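Local coordinates for putative drug/sodium antiporter (Escherichia coli, PDB 4Z3N), which probably works as a MATE-family antiporter that transports the genotoxin colibactin or its precursor across the cell membrane, at residues Ile196-Asp199 with Pro200-Phe204. Residues are numbered along the deposited sequence; the frame is centred on the assembly and turned at random.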
loop_
_atom_site.group_PDB
_atom_site.type_symbol
_atom_site.label_atom_id
_atom_site.label_comp_id
_atom_site.label_asym_id
_atom_site.label_seq_id
_atom_site.Cartn_x
_atom_site.Cartn_y
_atom_site.Cartn_z
ATOM N N ILE A 196 -19.081 -1.766 -12.309
ATOM C CA ILE A 196 -19.695 -2.989 -12.826
ATOM C C ILE A 196 -20.762 -2.669 -13.858
ATOM O O ILE A 196 -20.857 -3.326 -14.897
ATOM C CB ILE A 196 -20.332 -3.831 -11.704
ATOM C CG1 ILE A 196 -19.249 -4.610 -10.959
ATOM C CG2 ILE A 196 -21.358 -4.795 -12.290
ATOM C CD1 ILE A 196 -19.645 -5.003 -9.539
ATOM N N MET A 197 -21.553 -1.645 -13.557
ATOM C CA MET A 197 -22.631 -1.213 -14.424
ATOM C C MET A 197 -22.157 -0.356 -15.601
ATOM O O MET A 197 -22.706 -0.449 -16.696
ATOM C CB MET A 197 -23.662 -0.453 -13.599
ATOM C CG MET A 197 -24.403 -1.344 -12.624
ATOM S SD MET A 197 -25.388 -0.455 -11.387
ATOM C CE MET A 197 -25.691 -1.782 -10.210
ATOM N N LEU A 198 -21.135 0.466 -15.380
ATOM C CA LEU A 198 -20.708 1.433 -16.385
ATOM C C LEU A 198 -19.879 0.806 -17.492
ATOM O O LEU A 198 -20.034 1.169 -18.657
ATOM C CB LEU A 198 -19.916 2.570 -15.744
ATOM C CG LEU A 198 -20.696 3.602 -14.929
ATOM C CD1 LEU A 198 -19.745 4.681 -14.417
ATOM C CD2 LEU A 198 -21.827 4.204 -15.753
ATOM N N ASP A 199 -18.987 -0.111 -17.128
ATOM C CA ASP A 199 -18.161 -0.822 -18.105
ATOM C C ASP A 199 -18.980 -1.305 -19.287
ATOM O O ASP A 199 -18.580 -1.115 -20.435
ATOM C CB ASP A 199 -17.461 -2.023 -17.469
ATOM C CG ASP A 199 -16.066 -1.702 -16.996
ATOM O OD1 ASP A 199 -15.614 -0.556 -17.221
ATOM O OD2 ASP A 199 -15.417 -2.595 -16.402
ATOM N N PRO A 200 -20.126 -1.952 -19.012
ATOM C CA PRO A 200 -20.961 -2.396 -20.134
ATOM C C PRO A 200 -21.488 -1.209 -20.955
ATOM O O PRO A 200 -21.404 -1.220 -22.185
ATOM C CB PRO A 200 -22.109 -3.152 -19.450
ATOM C CG PRO A 200 -21.658 -3.386 -18.041
ATOM C CD PRO A 200 -20.718 -2.293 -17.706
ATOM N N ILE A 201 -21.994 -0.186 -20.271
ATOM C CA ILE A 201 -22.596 0.965 -20.938
ATOM C C ILE A 201 -21.619 1.747 -21.829
ATOM O O ILE A 201 -22.026 2.375 -22.807
ATOM C CB ILE A 201 -23.196 1.938 -19.915
ATOM C CG1 ILE A 201 -24.175 1.222 -18.991
ATOM C CG2 ILE A 201 -23.897 3.085 -20.604
ATOM C CD1 ILE A 201 -24.648 2.112 -17.866
ATOM N N MET A 202 -20.337 1.728 -21.490
ATOM C CA MET A 202 -19.356 2.461 -22.280
ATOM C C MET A 202 -18.999 1.701 -23.526
ATOM O O MET A 202 -18.571 2.289 -24.508
ATOM C CB MET A 202 -18.089 2.738 -21.473
ATOM C CG MET A 202 -18.331 3.480 -20.181
ATOM S SD MET A 202 -18.904 5.160 -20.466
ATOM C CE MET A 202 -19.532 5.568 -18.823
ATOM N N ILE A 203 -19.145 0.383 -23.468
ATOM C CA ILE A 203 -18.850 -0.489 -24.605
ATOM C C ILE A 203 -20.003 -0.552 -25.622
ATOM O O ILE A 203 -19.786 -0.667 -26.827
ATOM C CB ILE A 203 -18.536 -1.912 -24.132
ATOM C CG1 ILE A 203 -17.444 -1.890 -23.077
ATOM C CG2 ILE A 203 -18.099 -2.774 -25.285
ATOM C CD1 ILE A 203 -17.339 -3.179 -22.294
ATOM N N PHE A 204 -21.227 -0.454 -25.119
ATOM C CA PHE A 204 -22.411 -0.807 -25.884
ATOM C C PHE A 204 -23.237 0.427 -26.224
ATOM O O PHE A 204 -23.513 0.680 -27.397
ATOM C CB PHE A 204 -23.249 -1.844 -25.126
ATOM C CG PHE A 204 -22.559 -3.175 -24.961
ATOM C CD1 PHE A 204 -21.733 -3.670 -25.957
ATOM C CD2 PHE A 204 -22.722 -3.916 -23.803
ATOM C CE1 PHE A 204 -21.085 -4.889 -25.807
ATOM C CE2 PHE A 204 -22.081 -5.132 -23.644
ATOM C CZ PHE A 204 -21.258 -5.621 -24.644
#
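I196 turns its carbonyl oxygen toward the ring of P200, one turn further along helix 181-204, and with M197 it opens a proline kink within a predicted transmembrane helix of this MATE transporter. P200 has no N-H, and its CG and CD occupy the place where a donor to I196 O would lie, CG 3.2 Å from that oxygen. The side chain of I201 lies alongside M197 O. Hydrophobic I196 and M197 are exposed on a helix probably surrounded by lipid.

At L198 the regular pattern resumes: M202 N donates to L198 O over 2.9 Å, somewhat bent at the hydrogen. The branched L198 side chain spreads over two neighbours of the next turn, CD2 meeting I201 CD1 and M202 CE, each at 4.1 Å; it crosses the side chain of I201, lies beside that of M202, and also packs on A216 and L219 of helix 209-232. The CB of buried D199 leaves the backbone away from the following residues; V213, A216 and W56 pack around its side chain, and OD2 lies close to OD1 of D53, two like-charged groups. Apolar I203 packs on W56 of helix 28-56, its CG1 anti to its own carbonyl carbon (chi1 -53°) and so beside the backbone N, on the side of D199 O. That oxygen accepts a weak bond from I203 N, 3.4 Å long.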